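Local coordinates for protein putative aspartate aminotransferase (Thermus thermophilus, PDB 1IUG) that probably transfers amino groups between amino acids and 2-oxo acids as a class-V, pyridoxal-phosphate-dependent aminotransferase, possibly with aspartate as amino donor, at residues 100-105 against 117-122. Numbering follows the deposited sequence.
Sequences VVERLD and VAKEGY
K119 and Y122 of the loop 117-122 both reach the carboxylate of E102 on strand 100-105, one at each oxygen. Just before them the loop bends in an inverse gamma turn centred on A118. The side chain of K119 crosses that of E102 at about a right angle; its NZ forms a salt bridge with E102 OE1 at 3.5 Å. The same NZ meets L104 CD1 tip to tip at 3.9 Å and is also hydrogen-bonded to the backbone O of D116, so the ammonium group is shared between a charge and a carbonyl. N151 binds the loop backbone at K119 O and Y122 N. Past G121, Y122 donates its OH to E102 OE2 over 2.6 Å, arriving from above the carboxylate plane, 48° out of it. Carboxylate and ring planes stand 79° apart, with OE2 at the ring edge. With CG anti to the backbone N (chi1 173°) and the chain extended, the E102 carboxylate reaches the loop. Were E102 replaced by an alanine, the Y122 hydroxyl would probably lose this acceptor and K119 its carboxylate mate. Strand 100-105, parallel to 77-82, is an outermost strand of the seven-stranded mixed sheet, and this surface contact joins the loop that leads to strand 124-128 to that edge strand, in the large-domain sheet typical of fold type I pyridoxal-phosphate enzymes, to which class-V aminotransferases belong.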
# COMPACT_ATOMS: atom_id res chain seq x y z
N VAL A 100 -16.96 -20.60 5.94
CA VAL A 100 -18.26 -21.09 5.49
C VAL A 100 -19.16 -19.86 5.54
O VAL A 100 -19.48 -19.35 6.62
CB VAL A 100 -18.81 -22.21 6.41
CG1 VAL A 100 -20.07 -22.81 5.79
CG2 VAL A 100 -17.75 -23.28 6.62
N VAL A 101 -19.59 -19.40 4.37
CA VAL A 101 -20.38 -18.18 4.28
C VAL A 101 -21.85 -18.25 3.89
O VAL A 101 -22.20 -18.76 2.81
CB VAL A 101 -19.67 -17.18 3.33
CG1 VAL A 101 -20.33 -15.81 3.40
CG2 VAL A 101 -18.19 -17.08 3.66
N GLU A 102 -22.71 -17.71 4.76
CA GLU A 102 -24.13 -17.62 4.47
C GLU A 102 -24.30 -16.24 3.85
O GLU A 102 -24.04 -15.22 4.48
CB GLU A 102 -25.01 -17.73 5.73
CG GLU A 102 -26.49 -17.47 5.42
CD GLU A 102 -27.43 -17.92 6.53
OE1 GLU A 102 -28.20 -17.08 7.04
OE2 GLU A 102 -27.41 -19.12 6.87
N ARG A 103 -24.76 -16.24 2.61
CA ARG A 103 -24.94 -15.03 1.83
C ARG A 103 -26.43 -14.69 1.69
O ARG A 103 -27.19 -15.44 1.08
CB ARG A 103 -24.25 -15.30 0.48
CG ARG A 103 -23.96 -14.16 -0.46
CD ARG A 103 -25.17 -13.42 -0.95
NE ARG A 103 -24.87 -12.58 -2.11
CZ ARG A 103 -24.12 -12.93 -3.15
NH1 ARG A 103 -23.57 -14.14 -3.22
NH2 ARG A 103 -23.94 -12.08 -4.15
N LEU A 104 -26.84 -13.59 2.31
CA LEU A 104 -28.23 -13.13 2.24
C LEU A 104 -28.34 -11.93 1.30
O LEU A 104 -27.88 -10.83 1.63
CB LEU A 104 -28.74 -12.76 3.63
CG LEU A 104 -28.81 -13.86 4.69
CD1 LEU A 104 -29.45 -13.30 5.95
CD2 LEU A 104 -29.61 -15.06 4.18
N ASP A 105 -28.96 -12.14 0.14
CA ASP A 105 -29.11 -11.09 -0.86
C ASP A 105 -30.25 -10.10 -0.65
O ASP A 105 -31.37 -10.47 -0.31
CB ASP A 105 -29.24 -11.69 -2.26
CG ASP A 105 -27.93 -12.20 -2.79
OD1 ASP A 105 -27.15 -11.39 -3.33
OD2 ASP A 105 -27.67 -13.42 -2.68
N VAL A 117 -30.58 -11.01 10.73
CA VAL A 117 -29.29 -11.48 11.22
C VAL A 117 -29.37 -12.11 12.61
O VAL A 117 -28.35 -12.54 13.16
CB VAL A 117 -28.23 -10.35 11.22
CG1 VAL A 117 -28.04 -9.83 9.80
CG2 VAL A 117 -28.64 -9.22 12.17
N ALA A 118 -30.57 -12.15 13.18
CA ALA A 118 -30.77 -12.75 14.50
C ALA A 118 -30.81 -14.28 14.35
O ALA A 118 -31.84 -14.91 14.56
CB ALA A 118 -32.06 -12.22 15.14
N LYS A 119 -29.68 -14.85 13.93
CA LYS A 119 -29.51 -16.28 13.71
C LYS A 119 -28.49 -16.84 14.69
O LYS A 119 -27.41 -16.27 14.84
CB LYS A 119 -28.91 -16.54 12.33
CG LYS A 119 -29.67 -16.20 11.07
CD LYS A 119 -30.97 -16.94 10.94
CE LYS A 119 -31.66 -16.59 9.62
NZ LYS A 119 -30.87 -15.63 8.78
N GLU A 120 -28.78 -17.98 15.31
CA GLU A 120 -27.83 -18.59 16.23
C GLU A 120 -26.96 -19.57 15.44
O GLU A 120 -27.40 -20.12 14.43
CB GLU A 120 -28.55 -19.32 17.36
CG GLU A 120 -29.56 -20.36 16.90
CD GLU A 120 -30.16 -21.15 18.05
OE1 GLU A 120 -30.51 -20.54 19.09
OE2 GLU A 120 -30.30 -22.39 17.91
N GLY A 121 -25.71 -19.73 15.86
CA GLY A 121 -24.81 -20.66 15.19
C GLY A 121 -23.68 -20.07 14.36
O GLY A 121 -22.96 -20.81 13.68
N TYR A 122 -23.51 -18.75 14.40
CA TYR A 122 -22.46 -18.10 13.62
C TYR A 122 -21.38 -17.49 14.49
O TYR A 122 -21.65 -16.92 15.55
CB TYR A 122 -23.05 -17.05 12.68
CG TYR A 122 -24.14 -17.58 11.79
CD1 TYR A 122 -25.45 -17.66 12.26
CD2 TYR A 122 -23.87 -18.05 10.51
CE1 TYR A 122 -26.46 -18.20 11.47
CE2 TYR A 122 -24.88 -18.59 9.70
CZ TYR A 122 -26.17 -18.66 10.20
OH TYR A 122 -27.19 -19.19 9.44